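Side-chain contact in dipeptide Epimerase (Enterococcus faecalis V583, PDB 3JVA), which belongs to the mandelate racemase/muconate lactonizing enzyme family and carries a bound magnesium ion in its barrel domain: residues I261-M266 with L275-I280. Sequence-based numbering, arbitrary orientation.
Sequences INIKLM and LKINQI
I261 rests its CG2 methyl on the CG2 methyl of I277 at 4.3 Å, a light touch between two methyl groups. C281, one turn further along the helix, and L252 of helix 246-255 close around the same isoleucine, whose branched side chain suits both an extended backbone and this buried, largely apolar setting. N262 points away from the helix, to the barrel interior, where an amide is of use: its ND2 makes a weak hydrogen bond to the magnesium ligand E215.

I263 turns back toward the helix and supplies most of the strand's share of the contact. With chi1 at -61°, CG1 lies beside the backbone N and anti to the carbonyl carbon, and the CG1-CD1 arm runs alongside the CG2 methyl of I277. I263 CG1 approaches I277 CG2 to 3.7 Å and I263 CD1 lies 3.9 Å from the same I277 CG2, the two side chains slipping past one another rather than meeting end on. Beyond I277, I263 CD1 settles against the start of N278, 4.2 Å from N278 CB and 4.1 Å from N278 N. N278 thus offers carbon here, while its OD1 accepts a hydrogen bond from ND2 of N313, so the buried amide oxygen has a partner.

No hydrogen bond joins the segments; aliphatic packing holds strand 261-263 and helix 275-280 at 9.6 Å between axes, running nearly antiparallel at 163°. Strand 260-263, helix 271-284 and the neighbouring parallel strand 287-290 form a beta-alpha-beta crossover, the connection by which the parallel strands of the TIM-barrel domain of the enolase superfamily follow one another.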
ATOM      1  N   ILE B 261     -17.459  -1.703 -19.111  1.00 20.57           N
ATOM      2  CA  ILE B 261     -16.873  -0.582 -19.837  1.00 21.30           C
ATOM      3  C   ILE B 261     -17.522  -0.429 -21.205  1.00 20.63           C
ATOM      4  O   ILE B 261     -17.657  -1.398 -21.950  1.00 20.17           O
ATOM      5  CB  ILE B 261     -15.341  -0.758 -19.979  1.00 22.80           C
ATOM      6  CG1 ILE B 261     -14.687  -0.557 -18.607  1.00 22.72           C
ATOM      7  CG2 ILE B 261     -14.781   0.227 -21.006  1.00 23.47           C
ATOM      8  CD1 ILE B 261     -13.185  -0.821 -18.576  1.00 24.35           C
ATOM      9  N   ASN B 262     -17.927   0.799 -21.519  1.00 19.86           N
ATOM     10  CA  ASN B 262     -18.583   1.096 -22.787  1.00 20.74           C
ATOM     11  C   ASN B 262     -17.590   1.628 -23.808  1.00 21.31           C
ATOM     12  O   ASN B 262     -16.959   2.667 -23.608  1.00 21.67           O
ATOM     13  CB  ASN B 262     -19.709   2.114 -22.558  1.00 22.69           C
ATOM     14  CG  ASN B 262     -20.654   2.237 -23.746  1.00 21.97           C
ATOM     15  OD1 ASN B 262     -20.780   1.320 -24.562  1.00 23.07           O
ATOM     16  ND2 ASN B 262     -21.348   3.369 -23.831  1.00 22.11           N
ATOM     17  N   ILE B 263     -17.454   0.889 -24.900  1.00 20.41           N
ATOM     18  CA  ILE B 263     -16.562   1.258 -25.992  1.00 18.96           C
ATOM     19  C   ILE B 263     -17.328   2.042 -27.049  1.00 19.67           C
ATOM     20  O   ILE B 263     -18.494   1.751 -27.310  1.00 19.17           O
ATOM     21  CB  ILE B 263     -16.020  -0.002 -26.720  1.00 19.61           C
ATOM     22  CG1 ILE B 263     -15.218  -0.878 -25.761  1.00 17.84           C
ATOM     23  CG2 ILE B 263     -15.188   0.411 -27.937  1.00 20.43           C
ATOM     24  CD1 ILE B 263     -14.869  -2.247 -26.352  1.00 20.34           C
ATOM     25  N   LYS B 264     -16.683   3.045 -27.638  1.00 18.67           N
ATOM     26  CA  LYS B 264     -17.272   3.783 -28.757  1.00 18.35           C
ATOM     27  C   LYS B 264     -16.123   3.974 -29.740  1.00 17.97           C
ATOM     28  O   LYS B 264     -15.068   4.484 -29.373  1.00 18.03           O
ATOM     29  CB  LYS B 264     -17.840   5.136 -28.338  1.00 18.16           C
ATOM     30  CG  LYS B 264     -19.126   5.018 -27.537  1.00 17.65           C
ATOM     31  CD  LYS B 264     -19.716   6.382 -27.214  1.00 18.43           C
ATOM     32  CE  LYS B 264     -20.930   6.232 -26.295  1.00 19.99           C
ATOM     33  NZ  LYS B 264     -21.515   7.556 -25.931  1.00 21.61           N
ATOM     34  N   LEU B 265     -16.317   3.551 -30.984  1.00 17.69           N
ATOM     35  CA  LEU B 265     -15.252   3.687 -31.974  1.00 18.11           C
ATOM     36  C   LEU B 265     -14.782   5.130 -32.138  1.00 19.65           C
ATOM     37  O   LEU B 265     -13.598   5.376 -32.388  1.00 18.61           O
ATOM     38  CB  LEU B 265     -15.702   3.128 -33.333  1.00 18.10           C
ATOM     39  CG  LEU B 265     -16.067   1.640 -33.371  1.00 19.64           C
ATOM     40  CD1 LEU B 265     -16.351   1.228 -34.804  1.00 19.90           C
ATOM     41  CD2 LEU B 265     -14.930   0.796 -32.788  1.00 19.26           C
ATOM     42  N   MET B 266     -15.700   6.085 -31.979  1.00 19.18           N
ATOM     43  CA  MET B 266     -15.357   7.497 -32.129  1.00 18.95           C
ATOM     44  C   MET B 266     -14.655   8.092 -30.903  1.00 20.14           C
ATOM     45  O   MET B 266     -14.296   9.268 -30.906  1.00 20.44           O
ATOM     46  CB  MET B 266     -16.604   8.314 -32.470  1.00 19.57           C
ATOM     47  CG  MET B 266     -17.337   7.839 -33.729  1.00 17.52           C
ATOM     48  SD  MET B 266     -16.268   7.570 -35.194  1.00 20.41           S
ATOM     49  CE  MET B 266     -17.291   6.376 -36.114  1.00 19.93           C
ATOM     50  N   LEU B 275     -10.479  -3.280 -30.084  1.00 18.21           N
ATOM     51  CA  LEU B 275     -10.116  -4.661 -29.802  1.00 19.05           C
ATOM     52  C   LEU B 275      -9.230  -4.741 -28.561  1.00 18.74           C
ATOM     53  O   LEU B 275      -9.391  -5.642 -27.737  1.00 18.69           O
ATOM     54  CB  LEU B 275      -9.399  -5.280 -31.006  1.00 17.27           C
ATOM     55  CG  LEU B 275     -10.327  -5.675 -32.156  1.00 18.42           C
ATOM     56  CD1 LEU B 275      -9.491  -5.973 -33.402  1.00 21.08           C
ATOM     57  CD2 LEU B 275     -11.169  -6.878 -31.752  1.00 19.39           C
ATOM     58  N   LYS B 276      -8.306  -3.794 -28.422  1.00 18.65           N
ATOM     59  CA  LYS B 276      -7.412  -3.770 -27.264  1.00 18.16           C
ATOM     60  C   LYS B 276      -8.220  -3.566 -25.993  1.00 19.27           C
ATOM     61  O   LYS B 276      -8.001  -4.240 -24.985  1.00 17.57           O
ATOM     62  CB  LYS B 276      -6.400  -2.631 -27.384  1.00 19.12           C
ATOM     63  CG  LYS B 276      -5.418  -2.763 -28.537  1.00 21.51           C
ATOM     64  CD  LYS B 276      -4.471  -1.580 -28.527  1.00 24.16           C
ATOM     65  CE  LYS B 276      -3.515  -1.596 -29.701  1.00 25.94           C
ATOM     66  NZ  LYS B 276      -2.720  -0.334 -29.719  1.00 30.52           N
ATOM     67  N   ILE B 277      -9.144  -2.613 -26.039  1.00 19.22           N
ATOM     68  CA  ILE B 277      -9.980  -2.339 -24.878  1.00 18.68           C
ATOM     69  C   ILE B 277     -10.732  -3.596 -24.454  1.00 18.71           C
ATOM     70  O   ILE B 277     -10.723  -3.972 -23.284  1.00 18.23           O
ATOM     71  CB  ILE B 277     -11.004  -1.213 -25.169  1.00 18.17           C
ATOM     72  CG1 ILE B 277     -10.267   0.117 -25.372  1.00 19.80           C
ATOM     73  CG2 ILE B 277     -11.995  -1.103 -24.004  1.00 18.87           C
ATOM     74  CD1 ILE B 277     -11.137   1.245 -25.919  1.00 20.26           C
ATOM     75  N   ASN B 278     -11.379  -4.258 -25.409  1.00 19.10           N
ATOM     76  CA  ASN B 278     -12.127  -5.458 -25.078  1.00 19.96           C
ATOM     77  C   ASN B 278     -11.265  -6.597 -24.527  1.00 19.82           C
ATOM     78  O   ASN B 278     -11.677  -7.284 -23.595  1.00 18.45           O
ATOM     79  CB  ASN B 278     -12.915  -5.956 -26.287  1.00 18.56           C
ATOM     80  CG  ASN B 278     -13.828  -7.102 -25.933  1.00 18.56           C
ATOM     81  OD1 ASN B 278     -14.649  -6.985 -25.026  1.00 20.38           O
ATOM     82  ND2 ASN B 278     -13.687  -8.223 -26.637  1.00 20.40           N
ATOM     83  N   GLN B 279     -10.079  -6.807 -25.099  1.00 19.45           N
ATOM     84  CA  GLN B 279      -9.199  -7.875 -24.622  1.00 19.56           C
ATOM     85  C   GLN B 279      -8.692  -7.573 -23.217  1.00 18.64           C
ATOM     86  O   GLN B 279      -8.539  -8.476 -22.398  1.00 18.46           O
ATOM     87  CB  GLN B 279      -7.999  -8.053 -25.557  1.00 22.91           C
ATOM     88  CG  GLN B 279      -8.366  -8.449 -26.971  1.00 27.68           C
ATOM     89  CD  GLN B 279      -7.157  -8.450 -27.890  1.00 31.41           C
ATOM     90  OE1 GLN B 279      -6.237  -7.637 -27.730  1.00 32.08           O
ATOM     91  NE2 GLN B 279      -7.158  -9.346 -28.865  1.00 33.61           N
ATOM     92  N   ILE B 280      -8.415  -6.301 -22.944  1.00 18.64           N
ATOM     93  CA  ILE B 280      -7.954  -5.907 -21.617  1.00 18.80           C
ATOM     94  C   ILE B 280      -9.073  -6.164 -20.609  1.00 18.78           C
ATOM     95  O   ILE B 280      -8.841  -6.731 -19.537  1.00 19.20           O
ATOM     96  CB  ILE B 280      -7.579  -4.410 -21.578  1.00 19.99           C
ATOM     97  CG1 ILE B 280      -6.276  -4.183 -22.358  1.00 18.52           C
ATOM     98  CG2 ILE B 280      -7.435  -3.942 -20.126  1.00 20.53           C
ATOM     99  CD1 ILE B 280      -5.986  -2.720 -22.678  1.00 19.08           C
TER